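PDB 5JBD: inactive glucansucrase from Lactobacillus reuteri, which belongs to glycoside hydrolase family 70, whose members are built around a circularly permuted (beta/alpha)8 barrel. Local coordinates for residues 377-385 / 640-648. Sequence-based numbering, arbitrary orientation.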
loop_
_atom_site.group_PDB
_atom_site.type_symbol
_atom_site.label_atom_id
_atom_site.label_comp_id
_atom_site.label_asym_id
_atom_site.label_seq_id
_atom_site.Cartn_x
_atom_site.Cartn_y
_atom_site.Cartn_z
ATOM N N THR A 377 -13.546 -9.201 31.798
ATOM C CA THR A 377 -14.594 -8.571 32.614
ATOM C C THR A 377 -14.190 -7.220 33.215
ATOM O O THR A 377 -14.785 -6.780 34.201
ATOM C CB THR A 377 -15.041 -9.513 33.761
ATOM O OG1 THR A 377 -13.950 -9.719 34.667
ATOM C CG2 THR A 377 -15.522 -10.841 33.215
ATOM N N THR A 378 -13.183 -6.580 32.621
ATOM C CA THR A 378 -12.692 -5.278 33.030
ATOM C C THR A 378 -12.694 -4.360 31.810
ATOM O O THR A 378 -12.890 -4.816 30.682
ATOM C CB THR A 378 -11.255 -5.375 33.573
ATOM O OG1 THR A 378 -10.426 -6.029 32.603
ATOM C CG2 THR A 378 -11.214 -6.152 34.904
ATOM N N GLU A 379 -12.481 -3.068 32.050
ATOM C CA GLU A 379 -12.382 -2.065 30.979
ATOM C C GLU A 379 -11.160 -1.178 31.180
ATOM O O GLU A 379 -10.592 -1.134 32.268
ATOM C CB GLU A 379 -13.676 -1.249 30.889
ATOM C CG GLU A 379 -14.799 -2.006 30.178
ATOM C CD GLU A 379 -16.128 -1.293 30.267
ATOM O OE1 GLU A 379 -16.262 -0.152 29.744
ATOM O OE2 GLU A 379 -17.052 -1.886 30.856
ATOM N N ASN A 380 -10.738 -0.512 30.102
ATOM C CA ASN A 380 -9.551 0.329 30.075
ATOM C C ASN A 380 -8.238 -0.375 30.373
ATOM O O ASN A 380 -7.267 0.276 30.761
ATOM C CB ASN A 380 -9.748 1.525 31.004
ATOM C CG ASN A 380 -11.052 2.230 30.718
ATOM O OD1 ASN A 380 -11.206 2.824 29.662
ATOM N ND2 ASN A 380 -12.018 2.103 31.624
ATOM N N GLU A 381 -8.200 -1.688 30.173
ATOM C CA GLU A 381 -6.997 -2.505 30.410
ATOM C C GLU A 381 -6.378 -3.042 29.122
ATOM O O GLU A 381 -5.155 -3.143 29.025
ATOM C CB GLU A 381 -7.318 -3.684 31.347
ATOM C CG GLU A 381 -7.734 -3.225 32.734
ATOM C CD GLU A 381 -7.800 -4.345 33.764
ATOM O OE1 GLU A 381 -7.925 -5.552 33.408
ATOM O OE2 GLU A 381 -7.746 -3.990 34.960
ATOM N N ALA A 382 -7.207 -3.412 28.159
ATOM C CA ALA A 382 -6.717 -3.993 26.916
ATOM C C ALA A 382 -6.074 -2.912 26.060
ATOM O O ALA A 382 -6.400 -1.731 26.183
ATOM C CB ALA A 382 -7.863 -4.641 26.148
ATOM N N THR A 383 -5.167 -3.325 25.187
ATOM C CA THR A 383 -4.609 -2.419 24.188
ATOM C C THR A 383 -5.685 -2.024 23.170
ATOM O O THR A 383 -6.228 -2.914 22.489
ATOM C CB THR A 383 -3.455 -3.100 23.454
ATOM O OG1 THR A 383 -2.485 -3.502 24.418
ATOM C CG2 THR A 383 -2.819 -2.158 22.421
ATOM N N PRO A 384 -6.010 -0.701 23.066
ATOM C CA PRO A 384 -6.987 -0.238 22.064
ATOM C C PRO A 384 -6.596 -0.696 20.678
ATOM O O PRO A 384 -5.470 -0.435 20.238
ATOM C CB PRO A 384 -6.910 1.300 22.176
ATOM C CG PRO A 384 -6.490 1.537 23.577
ATOM C CD PRO A 384 -5.530 0.431 23.898
ATOM N N ASN A 385 -7.477 -1.440 20.016
ATOM C CA ASN A 385 -7.091 -2.140 18.799
ATOM C C ASN A 385 -8.235 -2.259 17.801
ATOM O O ASN A 385 -9.411 -2.133 18.165
ATOM C CB ASN A 385 -6.535 -3.533 19.113
ATOM C CG ASN A 385 -7.601 -4.493 19.578
ATOM O OD1 ASN A 385 -8.236 -5.186 18.772
ATOM N ND2 ASN A 385 -7.847 -4.500 20.877
ATOM N N THR A 640 -5.333 8.722 25.165
ATOM C CA THR A 640 -6.193 9.170 24.069
ATOM C C THR A 640 -7.242 8.073 23.803
ATOM O O THR A 640 -8.404 8.224 24.210
ATOM C CB THR A 640 -5.321 9.550 22.866
ATOM O OG1 THR A 640 -4.497 10.665 23.235
ATOM C CG2 THR A 640 -6.152 9.945 21.656
ATOM N N PHE A 641 -6.859 6.961 23.171
ATOM C CA PHE A 641 -7.788 5.824 23.062
ATOM C C PHE A 641 -7.738 4.923 24.300
ATOM O O PHE A 641 -6.686 4.715 24.884
ATOM C CB PHE A 641 -7.604 5.060 21.752
ATOM C CG PHE A 641 -7.967 5.888 20.564
ATOM C CD1 PHE A 641 -9.288 6.289 20.378
ATOM C CD2 PHE A 641 -6.993 6.385 19.709
ATOM C CE1 PHE A 641 -9.635 7.106 19.327
ATOM C CE2 PHE A 641 -7.340 7.210 18.665
ATOM C CZ PHE A 641 -8.659 7.576 18.474
ATOM N N GLU A 642 -8.916 4.458 24.701
ATOM C CA GLU A 642 -9.103 3.555 25.818
ATOM C C GLU A 642 -10.043 2.450 25.339
ATOM O O GLU A 642 -11.082 2.745 24.738
ATOM C CB GLU A 642 -9.784 4.270 26.954
ATOM C CG GLU A 642 -9.014 5.436 27.555
ATOM C CD GLU A 642 -9.778 6.074 28.694
ATOM O OE1 GLU A 642 -10.971 6.386 28.496
ATOM O OE2 GLU A 642 -9.202 6.253 29.780
ATOM N N SER A 643 -9.675 1.207 25.619
ATOM C CA SER A 643 -10.474 0.022 25.236
ATOM C C SER A 643 -11.552 -0.199 26.280
ATOM O O SER A 643 -11.320 -0.811 27.318
ATOM C CB SER A 643 -9.572 -1.212 25.081
ATOM O OG SER A 643 -10.252 -2.301 24.455
ATOM N N ASN A 644 -12.742 0.325 26.011
ATOM C CA ASN A 644 -13.870 0.228 26.943
ATOM C C ASN A 644 -15.153 0.078 26.134
ATOM O O ASN A 644 -15.096 0.017 24.903
ATOM C CB ASN A 644 -13.905 1.464 27.872
ATOM C CG ASN A 644 -13.923 2.780 27.113
ATOM O OD1 ASN A 644 -14.587 2.916 26.085
ATOM N ND2 ASN A 644 -13.192 3.768 27.627
ATOM N N ALA A 645 -16.293 0.038 26.812
ATOM C CA ALA A 645 -17.584 -0.130 26.143
ATOM C C ALA A 645 -17.889 0.939 25.075
ATOM O O ALA A 645 -18.539 0.643 24.044
ATOM C CB ALA A 645 -18.704 -0.194 27.182
ATOM N N ALA A 646 -17.417 2.170 25.283
ATOM C CA ALA A 646 -17.658 3.222 24.290
ATOM C C ALA A 646 -16.845 2.991 23.021
ATOM O O ALA A 646 -17.392 3.063 21.915
ATOM C CB ALA A 646 -17.396 4.602 24.866
ATOM N N LEU A 647 -15.559 2.694 23.156
ATOM C CA LEU A 647 -14.736 2.436 21.970
ATOM C C LEU A 647 -15.217 1.169 21.251
ATOM O O LEU A 647 -15.256 1.135 20.009
ATOM C CB LEU A 647 -13.259 2.303 22.327
ATOM C CG LEU A 647 -12.315 2.276 21.117
ATOM C CD1 LEU A 647 -12.307 3.628 20.412
ATOM C CD2 LEU A 647 -10.906 1.915 21.539
ATOM N N ASP A 648 -15.592 0.156 22.031
ATOM C CA ASP A 648 -16.149 -1.111 21.488
ATOM C C ASP A 648 -17.425 -0.914 20.689
ATOM O O ASP A 648 -17.746 -1.744 19.836
ATOM C CB ASP A 648 -16.470 -2.130 22.611
ATOM C CG ASP A 648 -15.247 -2.783 23.224
ATOM O OD1 ASP A 648 -14.118 -2.598 22.741
ATOM O OD2 ASP A 648 -15.421 -3.546 24.205
HETATM O O HOH W 1 -10.139 -3.384 28.688
HETATM O O HOH W 2 -7.472 0.609 27.385
HETATM O O HOH W 3 -9.919 -1.930 21.645
#
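Glu379 and Asn380 make three direct hydrogen bonds to Ser643, Asn644 and Ala645, where the chain enters the short helix 645-648. Ala645 N, in the first turn of that helix, gives its hydrogen to Glu379 OE1 at 2.9 Å. The bond is nearly straight (167°) but comes in from above the carboxylate plane. Glu379 gets there because CG lies beside its own backbone N and the chain runs on extended, passing Asn644 roughly at a right angle. The N-H groups at the start of the turn probably help stabilise the carboxylate charge. One residue on, Asn380 N donates to Ser643 O at 2.9 Å, while its amide OD1 takes the N-H of Asn644 ND2 at 3.0 Å. That last bond lies in the carbonyl plane of Asn380, though the two amides are turned 77° apart.

Asn644 is therefore used at both ends: ND2 holds the loop, and OD1 caps the helix by accepting from Leu647 N at 3.1 Å and, weakly, from Ala646 N. Its CG sits between backbone N and carbonyl carbon (chi1 54°), which turns OD1 back over the helix start.

Further along the loop, Pro384 packs its CB on Phe641 CB (3.8 Å) and more loosely on Leu647 CD2, and Ser643 CB rests on Ala382 O. Waters bridge the segments at Ser643: one molecule links Ala382 O to Ser643 N, and another accepts from Asn385 N and donates to Ser643 OG, which is also hydrogen-bonded to Asp458.

Both segments lead into barrel strands, 377-385 into 385-388 and the helical turn 645-648 toward 652-654, so the contact sits near their N-terminal ends; strand 460-464 separates these two, and helices 310-315 and 326-333 pack alongside.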